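Local coordinates for DUF1214 domain-containing protein (Burkholderia cenocepacia, PDB 6ANS) that is of unknown function but belongs to the DUF1214 family and holds a phosphate ion between its two similarly ordered beta regions in the crystal, at residues I276-H280 with P373-R377; G141-T145 with Q236-T241; K148-F154 with S269-N275. All coordinates share one frame; numbering follows the deposited sequence.

Interactions 2 and 3 touch directly: Tyr143 OH of interaction 2 lies 2.6 Å from Val270 O of interaction 3, a probable hydrogen bond, and their centres are 16 Å apart. Interaction 3 leads into interaction 1 because 269-275 runs straight into strand 276-284; there Tyr278 OH sits 3.0 Å from Asp273 N, again a probable hydrogen bond, with the centres 18 Å apart. Interactions 1 and 2 do not touch, their nearest atoms being about 9 Å apart. A phosphate ion, probably from the crystallisation liquor, may mark a pocket: Tyr278 binds it, and the nearest atoms of Gly272 and the phosphate are about 4 Å apart. His280 binds a 1,2-ethanediol of similar origin.

Interaction 1. Residues I276-H280 with P373-R377; sequences IYYYH and PVHPR. With PO4 (phosphate ion), chain E; EDO (1,2-ethanediol), chain H.
Tyr279 OH and His375 ND1 share a short hydrogen bond of 2.6 Å in which either atom could be the donor. The hydroxyl reaches the imidazole at its edge, in the ring plane, and the two rings meet rim to rim with planes at 71°. Pro376 CD lies 3.5 Å from Tyr279 CE1, over one face of the phenol and displaced toward its rim, which makes a CH-pi contact. Tyr277, its CG anti to the backbone N (chi1 -167°), offers a ring face for the second, more centred one: Pro373 CG stands 3.6 Å from the ring centroid and only 10° off the ring normal. Tyr277 OH comes 3.5 Å from His375 CE1, completing an aromatic cluster of Tyr277, Tyr279 and His375.

Strand 276-284 is an outermost strand of an antiparallel sheet, and 373-377 is the loop leading from strand 360-368 of that sheet to strand 377-382 of the neighbouring mixed sheet. The contact therefore lies where the two sheets are joined. Alternation along the strand sends Tyr277 and Tyr279 to this loop, and Ile276, Tyr278 and His280 to the other side. There Tyr278 OH donates to phosphate O4 at 2.5 Å, very short and so uncertain in length, and His280 NE2 donates to ethanediol O2 at 2.6 Å. Tyr111, Arg194 and Arg366 also bind the phosphate. The rings of Trp365 and Trp367 meet that of Tyr279 with planes far from parallel, and Trp367 NE1 bonds to Val374 O.

Interaction 2. Residues G141-T145 with Q236-T241; sequences GGYET and QFVEQT
Phe237 O is gripped by two donors of Thr241, the backbone N at 2.8 Å and OG1 at 2.8 Å, which arrive from opposite faces of the carbonyl plane. Across the contact, Thr241 OG1 lies 3.2 Å from Tyr143 CD2, at the edge of the phenol. The first of the two bonds is the i to i+4 bond of helix 224-251, against which the short, weakly bonded helix 143-146 is laid just after strand 133-140. The approach is close, with the CA atoms of Glu144 and Phe237 4.1 Å apart, and Gln240 CB lies 3.2 Å from Tyr143 O.

With OG1 beside the backbone N and anti to the carbonyl carbon, the threonine hydroxyl turns back along its own helix and also sits over the centre of the Phe237 ring. Tyr143 and Phe237 bring their rings together with planes at 21°, but slid so far apart that they barely overlap; the touching atoms are Tyr143 CD2 and Phe237 CE1. At its far end the tyrosine hydroxyl is bonded to Val270 O, so the ring bridges the long helix and the turn after helix 264-269.

Glu144 packs through its aliphatic base, CB lying 3.5 Å from Phe237 N. With CG between the backbone N and carbonyl carbon (chi1 78°) and the chain bent at chi2, the carboxylate folds back beside the Phe237 ring, almost coplanar with it at 12°. OE1 comes to the ring edge, in plane, near CD1, and has a weak hydrogen bond to His81 of helix 60-83. Glu144 OE2 accepts from Thr145 OG1 at 2.8 Å on its anti side, a little out of the carboxylate plane.

Interaction 3. Residues K148-F154 with S269-N275; sequences KMLQTGF and SVGGDPN
Two hydrogen bonds tie 148-154 to 269-275, and both use Ser269. Met149 N, the backbone of a selenomethionine, donates to Ser269 O at 2.8 Å, in the carbonyl plane. Lys148 NZ donates to Ser269 OG at 3.0 Å; the lysine chain bends at chi2 (-73°), carrying CD and CE past the serine. Ser269 OG is in turn bonded to Leu266 O one helical turn back.

Segment 269-275 starts at the last residue of helix 264-269 and runs on as loop. Gly271, with positive phi, is the C-prime residue of a Schellman motif in which Gly272 N returns to Cys267 O and Gly271 N to Gln268 O. An Asx turn follows, Asp273 OD1 accepting from Asn275 N at 2.7 Å nearly along its C-O axis. Strand 151-155 is an outermost strand, within this chain, of the antiparallel sheet and pairs with strand 133-140; the contact joins it to the loop leading into strand 276-284.

Van der Waals contacts lie at both ends. Near the helix end, Leu150 CD2 lies 3.7 Å from Ser269 CB, while Met149 CB packs on the backbone of Val270. At the other end, Gln151 OE1 comes 3.3 Å from Pro274 CG, the two side chains crossing at about a right angle; the amide's strongest polar partner is Gln139. Phe154 meets Pro274 in a CH-pi contact, Pro274 CG standing 3.5 Å from the centroid of the Phe154 ring and 14° off the normal.

Polar groups also border that ring. Asn275 ND2 approaches Phe154 CZ at the ring edge, its amide plane turned 85° from the ring, and is bonded to Asp156 and Tyr133. Asp273 OD2 also lies at the ring edge, in plane, and accepts from Tyr133 OH and Ser135 OG of strand 133-140.

Interaction 1. Residues I276-H280 with P373-R377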
loop_
_atom_site.group_PDB
_atom_site.type_symbol
_atom_site.label_atom_id
_atom_site.label_comp_id
_atom_site.label_asym_id
_atom_site.label_seq_id
_atom_site.Cartn_x
_atom_site.Cartn_y
_atom_site.Cartn_z
ATOM N N ILE A 276 22.188 -11.700 -11.693
ATOM C CA ILE A 276 22.616 -10.314 -11.618
ATOM C C ILE A 276 23.981 -10.238 -10.956
ATOM O O ILE A 276 24.220 -10.863 -9.917
ATOM C CB ILE A 276 21.594 -9.457 -10.857
ATOM C CG1 ILE A 276 20.211 -9.622 -11.493
ATOM C CG2 ILE A 276 22.041 -8.012 -10.852
ATOM C CD1 ILE A 276 19.175 -8.670 -10.921
ATOM N N TYR A 277 24.865 -9.462 -11.563
ATOM C CA TYR A 277 26.149 -9.099 -10.989
ATOM C C TYR A 277 26.044 -7.654 -10.511
ATOM O O TYR A 277 25.710 -6.759 -11.299
ATOM C CB TYR A 277 27.253 -9.276 -12.038
ATOM C CG TYR A 277 28.659 -9.221 -11.503
ATOM C CD1 TYR A 277 29.331 -8.013 -11.399
ATOM C CD2 TYR A 277 29.334 -10.386 -11.140
ATOM C CE1 TYR A 277 30.634 -7.953 -10.939
ATOM C CE2 TYR A 277 30.648 -10.339 -10.665
ATOM C CZ TYR A 277 31.286 -9.117 -10.570
ATOM O OH TYR A 277 32.574 -9.037 -10.103
ATOM N N TYR A 278 26.280 -7.440 -9.219
ATOM C CA TYR A 278 26.027 -6.165 -8.559
ATOM C C TYR A 278 27.313 -5.388 -8.294
ATOM O O TYR A 278 28.368 -5.968 -7.999
ATOM C CB TYR A 278 25.315 -6.377 -7.225
ATOM C CG TYR A 278 23.953 -7.046 -7.287
ATOM C CD1 TYR A 278 22.782 -6.277 -7.308
ATOM C CD2 TYR A 278 23.830 -8.433 -7.276
ATOM C CE1 TYR A 278 21.528 -6.879 -7.348
ATOM C CE2 TYR A 278 22.576 -9.047 -7.316
ATOM C CZ TYR A 278 21.424 -8.256 -7.353
ATOM O OH TYR A 278 20.173 -8.836 -7.371
ATOM N N TYR A 279 27.201 -4.059 -8.380
ATOM C CA TYR A 279 28.171 -3.112 -7.833
ATOM C C TYR A 279 27.422 -2.161 -6.910
ATOM O O TYR A 279 26.408 -1.581 -7.314
ATOM C CB TYR A 279 28.868 -2.295 -8.927
ATOM C CG TYR A 279 29.474 -3.104 -10.058
ATOM C CD1 TYR A 279 30.852 -3.186 -10.221
ATOM C CD2 TYR A 279 28.669 -3.760 -10.978
ATOM C CE1 TYR A 279 31.417 -3.924 -11.270
ATOM C CE2 TYR A 279 29.224 -4.508 -12.020
ATOM C CZ TYR A 279 30.596 -4.580 -12.157
ATOM O OH TYR A 279 31.137 -5.296 -13.197
ATOM N N HIS A 280 27.917 -2.006 -5.680
ATOM C CA HIS A 280 27.347 -1.092 -4.702
ATOM C C HIS A 280 28.431 -0.159 -4.187
ATOM O O HIS A 280 29.539 -0.602 -3.868
ATOM C CB HIS A 280 26.737 -1.835 -3.492
ATOM C CG HIS A 280 25.525 -2.665 -3.805
ATOM N ND1 HIS A 280 24.303 -2.113 -4.134
ATOM C CD2 HIS A 280 25.334 -4.008 -3.777
ATOM C CE1 HIS A 280 23.422 -3.080 -4.331
ATOM N NE2 HIS A 280 24.019 -4.239 -4.117
ATOM N N PRO A 373 31.439 -9.693 -16.743
ATOM C CA PRO A 373 31.156 -8.312 -16.342
ATOM C C PRO A 373 32.298 -7.378 -16.710
ATOM O O PRO A 373 33.462 -7.773 -16.783
ATOM C CB PRO A 373 30.990 -8.411 -14.821
ATOM C CG PRO A 373 30.668 -9.837 -14.557
ATOM C CD PRO A 373 31.409 -10.621 -15.600
ATOM N N VAL A 374 31.939 -6.121 -16.943
ATOM C CA VAL A 374 32.884 -5.048 -17.216
ATOM C C VAL A 374 32.777 -4.058 -16.062
ATOM O O VAL A 374 31.679 -3.591 -15.738
ATOM C CB VAL A 374 32.594 -4.369 -18.571
ATOM C CG1 VAL A 374 33.495 -3.152 -18.780
ATOM C CG2 VAL A 374 32.761 -5.385 -19.736
ATOM N N HIS A 375 33.907 -3.758 -15.433
ATOM C CA HIS A 375 33.908 -3.032 -14.167
ATOM C C HIS A 375 34.005 -1.531 -14.410
ATOM O O HIS A 375 35.005 -1.074 -14.973
ATOM C CB HIS A 375 35.060 -3.509 -13.305
ATOM C CG HIS A 375 34.937 -4.942 -12.896
ATOM N ND1 HIS A 375 33.720 -5.585 -12.809
ATOM C CD2 HIS A 375 35.874 -5.866 -12.568
ATOM C CE1 HIS A 375 33.909 -6.834 -12.424
ATOM N NE2 HIS A 375 35.206 -7.029 -12.267
ATOM N N PRO A 376 33.020 -0.735 -13.997
ATOM C CA PRO A 376 33.099 0.709 -14.235
ATOM C C PRO A 376 34.275 1.353 -13.510
ATOM O O PRO A 376 34.647 0.956 -12.404
ATOM C CB PRO A 376 31.761 1.234 -13.693
ATOM C CG PRO A 376 30.857 0.036 -13.640
ATOM C CD PRO A 376 31.767 -1.112 -13.322
ATOM N N ARG A 377 34.860 2.353 -14.157
ATOM C CA ARG A 377 35.781 3.273 -13.515
ATOM C C ARG A 377 35.060 4.594 -13.276
ATOM O O ARG A 377 34.064 4.910 -13.933
ATOM C CB ARG A 377 37.035 3.498 -14.367
ATOM C CG ARG A 377 36.776 3.902 -15.803
ATOM C CD ARG A 377 38.065 3.834 -16.651
ATOM N NE ARG A 377 37.812 4.115 -18.066
ATOM C CZ ARG A 377 37.660 5.341 -18.558
ATOM N NH1 ARG A 377 37.747 6.390 -17.750
ATOM N NH2 ARG A 377 37.432 5.525 -19.852
HETATM P P PO4 E . 17.623 -6.380 -7.352
HETATM O O1 PO4 E . 18.312 -6.374 -8.695
HETATM O O2 PO4 E . 17.874 -5.047 -6.723
HETATM O O3 PO4 E . 16.143 -6.636 -7.491
HETATM O O4 PO4 E . 18.241 -7.495 -6.547
HETATM C C1 EDO H . 20.124 -6.539 -3.032
HETATM O O1 EDO H . 19.263 -6.378 -4.176
HETATM C C2 EDO H . 21.467 -7.169 -3.417
HETATM O O2 EDO H . 22.355 -6.219 -4.038
#

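Interaction 2. Residues G141-T145 with Q236-T241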
loop_
_atom_site.group_PDB
_atom_site.type_symbol
_atom_site.label_atom_id
_atom_site.label_comp_id
_atom_site.label_asym_id
_atom_site.label_seq_id
_atom_site.Cartn_x
_atom_site.Cartn_y
_atom_site.Cartn_z
ATOM N N GLY A 141 14.077 -17.830 5.683
ATOM C CA GLY A 141 14.534 -16.899 6.705
ATOM C C GLY A 141 13.826 -15.563 6.547
ATOM O O GLY A 141 12.614 -15.493 6.321
ATOM N N GLY A 142 14.589 -14.491 6.636
ATOM C CA GLY A 142 14.070 -13.146 6.470
ATOM C C GLY A 142 14.935 -12.164 7.221
ATOM O O GLY A 142 15.648 -12.513 8.166
ATOM N N TYR A 143 14.881 -10.899 6.786
ATOM C CA TYR A 143 15.688 -9.882 7.454
ATOM C C TYR A 143 15.352 -9.826 8.934
ATOM O O TYR A 143 16.241 -9.639 9.766
ATOM C CB TYR A 143 15.490 -8.498 6.828
ATOM C CG TYR A 143 15.920 -8.367 5.389
ATOM C CD1 TYR A 143 16.815 -9.283 4.799
ATOM C CD2 TYR A 143 15.416 -7.334 4.602
ATOM C CE1 TYR A 143 17.188 -9.152 3.454
ATOM C CE2 TYR A 143 15.785 -7.196 3.262
ATOM C CZ TYR A 143 16.664 -8.096 2.696
ATOM O OH TYR A 143 17.008 -7.923 1.385
ATOM N N GLU A 144 14.067 -9.977 9.277
ATOM C CA GLU A 144 13.655 -9.914 10.676
ATOM C C GLU A 144 14.138 -11.120 11.476
ATOM O O GLU A 144 14.147 -11.054 12.707
ATOM C CB GLU A 144 12.130 -9.812 10.801
ATOM C CG GLU A 144 11.382 -11.128 10.593
ATOM C CD GLU A 144 11.522 -11.676 9.180
ATOM O OE1 GLU A 144 11.446 -10.880 8.237
ATOM O OE2 GLU A 144 11.722 -12.897 9.014
ATOM N N THR A 145 14.516 -12.217 10.811
ATOM C CA THR A 145 14.896 -13.449 11.512
ATOM C C THR A 145 16.411 -13.643 11.547
ATOM O O THR A 145 17.017 -13.573 12.620
ATOM C CB THR A 145 14.227 -14.669 10.866
ATOM O OG1 THR A 145 12.803 -14.530 10.949
ATOM C CG2 THR A 145 14.632 -15.944 11.593
ATOM N N GLN A 236 10.392 -6.097 14.073
ATOM C CA GLN A 236 11.792 -6.494 13.985
ATOM C C GLN A 236 12.325 -6.382 12.561
ATOM O O GLN A 236 13.527 -6.167 12.374
ATOM C CB GLN A 236 11.965 -7.911 14.542
ATOM C CG GLN A 236 12.015 -7.937 16.079
ATOM C CD GLN A 236 11.383 -9.179 16.669
ATOM O OE1 GLN A 236 11.197 -10.185 15.975
ATOM N NE2 GLN A 236 11.073 -9.130 17.972
ATOM N N PHE A 237 11.449 -6.512 11.558
ATOM C CA PHE A 237 11.841 -6.262 10.172
ATOM C C PHE A 237 12.329 -4.828 9.979
ATOM O O PHE A 237 13.333 -4.600 9.295
ATOM C CB PHE A 237 10.667 -6.561 9.236
ATOM C CG PHE A 237 10.986 -6.410 7.761
ATOM C CD1 PHE A 237 11.464 -7.497 7.020
ATOM C CD2 PHE A 237 10.788 -5.191 7.115
ATOM C CE1 PHE A 237 11.742 -7.365 5.654
ATOM C CE2 PHE A 237 11.071 -5.045 5.755
ATOM C CZ PHE A 237 11.547 -6.137 5.016
ATOM N N VAL A 238 11.625 -3.847 10.551
ATOM C CA VAL A 238 12.049 -2.450 10.418
ATOM C C VAL A 238 13.436 -2.258 11.011
ATOM O O VAL A 238 14.339 -1.690 10.377
ATOM C CB VAL A 238 11.043 -1.500 11.096
ATOM C CG1 VAL A 238 11.592 -0.079 11.070
ATOM C CG2 VAL A 238 9.704 -1.557 10.409
ATOM N N GLU A 239 13.630 -2.740 12.236
ATOM C CA GLU A 239 14.914 -2.550 12.904
ATOM C C GLU A 239 16.033 -3.270 12.168
ATOM O O GLU A 239 17.093 -2.685 11.908
ATOM C CB GLU A 239 14.839 -3.040 14.349
ATOM C CG GLU A 239 16.178 -2.950 15.086
ATOM C CD GLU A 239 16.009 -2.933 16.589
ATOM O OE1 GLU A 239 15.461 -3.929 17.110
ATOM O OE2 GLU A 239 16.452 -1.954 17.247
ATOM N N GLN A 240 15.810 -4.539 11.802
ATOM C CA GLN A 240 16.887 -5.327 11.191
ATOM C C GLN A 240 17.184 -4.886 9.761
ATOM O O GLN A 240 18.345 -4.890 9.339
ATOM C CB GLN A 240 16.557 -6.822 11.214
ATOM C CG GLN A 240 16.464 -7.437 12.599
ATOM C CD GLN A 240 17.730 -7.234 13.409
ATOM O OE1 GLN A 240 18.845 -7.418 12.907
ATOM N NE2 GLN A 240 17.565 -6.853 14.674
ATOM N N THR A 241 16.160 -4.521 8.992
ATOM C CA THR A 241 16.406 -4.123 7.606
ATOM C C THR A 241 17.167 -2.812 7.554
ATOM O O THR A 241 18.147 -2.681 6.811
ATOM C CB THR A 241 15.090 -4.000 6.839
ATOM O OG1 THR A 241 14.426 -5.264 6.852
ATOM C CG2 THR A 241 15.314 -3.545 5.370
#

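Interaction 3. Residues K148-F154 with S269-N275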
loop_
_atom_site.group_PDB
_atom_site.type_symbol
_atom_site.label_atom_id
_atom_site.label_comp_id
_atom_site.label_asym_id
_atom_site.label_seq_id
_atom_site.Cartn_x
_atom_site.Cartn_y
_atom_site.Cartn_z
ATOM N N LYS A 148 18.822 -12.240 6.597
ATOM C CA LYS A 148 19.155 -12.790 5.298
ATOM C C LYS A 148 17.870 -13.092 4.552
ATOM O O LYS A 148 16.810 -13.241 5.150
ATOM C CB LYS A 148 19.979 -14.083 5.418
ATOM C CG LYS A 148 21.344 -13.927 6.056
ATOM C CD LYS A 148 22.299 -13.235 5.101
ATOM C CE LYS A 148 23.733 -13.254 5.620
ATOM N NZ LYS A 148 24.569 -12.277 4.863
HETATM N N MSE A 149 17.984 -13.232 3.244
HETATM C CA MSE A 149 16.914 -13.850 2.478
HETATM C C MSE A 149 17.479 -14.928 1.565
HETATM O O MSE A 149 17.427 -14.800 0.346
HETATM C CB MSE A 149 16.151 -12.820 1.639
HETATM C CG MSE A 149 15.216 -11.944 2.383
HETATM SE SE MSE A 149 14.232 -10.860 1.061
HETATM C CE MSE A 149 12.880 -12.113 0.528
ATOM N N LEU A 150 17.995 -15.993 2.167
ATOM C CA LEU A 150 18.669 -17.041 1.414
ATOM C C LEU A 150 17.721 -17.698 0.417
ATOM O O LEU A 150 16.557 -17.965 0.721
ATOM C CB LEU A 150 19.237 -18.081 2.383
ATOM C CG LEU A 150 20.286 -17.551 3.363
ATOM C CD1 LEU A 150 20.609 -18.594 4.436
ATOM C CD2 LEU A 150 21.548 -17.172 2.596
ATOM N N GLN A 151 18.238 -17.967 -0.777
ATOM C CA GLN A 151 17.426 -18.502 -1.857
ATOM C C GLN A 151 17.333 -20.017 -1.778
ATOM O O GLN A 151 18.320 -20.697 -1.499
ATOM C CB GLN A 151 18.010 -18.085 -3.211
ATOM C CG GLN A 151 17.144 -18.430 -4.393
ATOM C CD GLN A 151 17.407 -17.523 -5.571
ATOM O OE1 GLN A 151 18.333 -17.760 -6.361
ATOM N NE2 GLN A 151 16.602 -16.469 -5.697
ATOM N N THR A 152 16.148 -20.548 -2.066
ATOM C CA THR A 152 15.940 -21.987 -2.105
ATOM C C THR A 152 15.589 -22.528 -3.493
ATOM O O THR A 152 15.696 -23.737 -3.703
ATOM C CB THR A 152 14.836 -22.394 -1.115
ATOM O OG1 THR A 152 13.655 -21.603 -1.351
ATOM C CG2 THR A 152 15.307 -22.206 0.319
ATOM N N GLY A 153 15.206 -21.678 -4.443
ATOM C CA GLY A 153 14.881 -22.111 -5.795
ATOM C C GLY A 153 14.855 -20.909 -6.710
ATOM O O GLY A 153 14.817 -19.759 -6.262
ATOM N N PHE A 154 14.869 -21.183 -8.011
ATOM C CA PHE A 154 14.977 -20.104 -8.976
ATOM C C PHE A 154 14.467 -20.569 -10.331
ATOM O O PHE A 154 14.714 -21.702 -10.736
ATOM C CB PHE A 154 16.423 -19.599 -9.104
ATOM C CG PHE A 154 16.553 -18.436 -10.036
ATOM C CD1 PHE A 154 16.247 -17.148 -9.603
ATOM C CD2 PHE A 154 16.946 -18.626 -11.355
ATOM C CE1 PHE A 154 16.346 -16.058 -10.473
ATOM C CE2 PHE A 154 17.054 -17.557 -12.222
ATOM C CZ PHE A 154 16.751 -16.262 -11.782
ATOM N N SER A 269 22.767 -13.591 -0.730
ATOM C CA SER A 269 22.276 -14.016 0.576
ATOM C C SER A 269 21.202 -13.088 1.134
ATOM O O SER A 269 20.415 -13.527 1.981
ATOM C CB SER A 269 23.438 -14.148 1.584
ATOM O OG SER A 269 23.900 -12.883 2.042
ATOM N N VAL A 270 21.120 -11.845 0.662
ATOM C CA VAL A 270 20.074 -10.931 1.094
ATOM C C VAL A 270 18.932 -10.861 0.074
ATOM O O VAL A 270 18.096 -9.960 0.137
ATOM C CB VAL A 270 20.627 -9.532 1.415
ATOM C CG1 VAL A 270 21.736 -9.626 2.462
ATOM C CG2 VAL A 270 21.126 -8.828 0.153
ATOM N N GLY A 271 18.845 -11.830 -0.827
ATOM C CA GLY A 271 17.704 -11.917 -1.712
ATOM C C GLY A 271 17.948 -11.440 -3.122
ATOM O O GLY A 271 16.977 -11.194 -3.847
ATOM N N GLY A 272 19.205 -11.314 -3.532
ATOM C CA GLY A 272 19.514 -10.943 -4.892
ATOM C C GLY A 272 19.029 -11.978 -5.894
ATOM O O GLY A 272 18.609 -13.089 -5.573
ATOM N N ASP A 273 19.103 -11.582 -7.154
ATOM C CA ASP A 273 18.732 -12.445 -8.263
ATOM C C ASP A 273 20.008 -13.064 -8.805
ATOM O O ASP A 273 20.928 -12.314 -9.168
ATOM C CB ASP A 273 18.004 -11.631 -9.343
ATOM C CG ASP A 273 17.633 -12.456 -10.599
ATOM O OD1 ASP A 273 18.423 -13.320 -11.024
ATOM O OD2 ASP A 273 16.550 -12.201 -11.189
ATOM N N PRO A 274 20.110 -14.393 -8.892
ATOM C CA PRO A 274 21.390 -15.019 -9.285
ATOM C C PRO A 274 21.823 -14.757 -10.718
ATOM O O PRO A 274 22.951 -15.141 -11.057
ATOM C CB PRO A 274 21.133 -16.517 -9.065
ATOM C CG PRO A 274 19.656 -16.663 -9.179
ATOM C CD PRO A 274 19.095 -15.401 -8.548
ATOM N N ASN A 275 20.979 -14.147 -11.569
ATOM C CA ASN A 275 21.421 -13.688 -12.884
ATOM C C ASN A 275 22.160 -12.368 -12.836
ATOM O O ASN A 275 22.722 -11.959 -13.856
ATOM C CB ASN A 275 20.244 -13.506 -13.854
ATOM C CG ASN A 275 19.692 -14.814 -14.337
ATOM O OD1 ASN A 275 20.433 -15.783 -14.531
ATOM N ND2 ASN A 275 18.385 -14.858 -14.541
#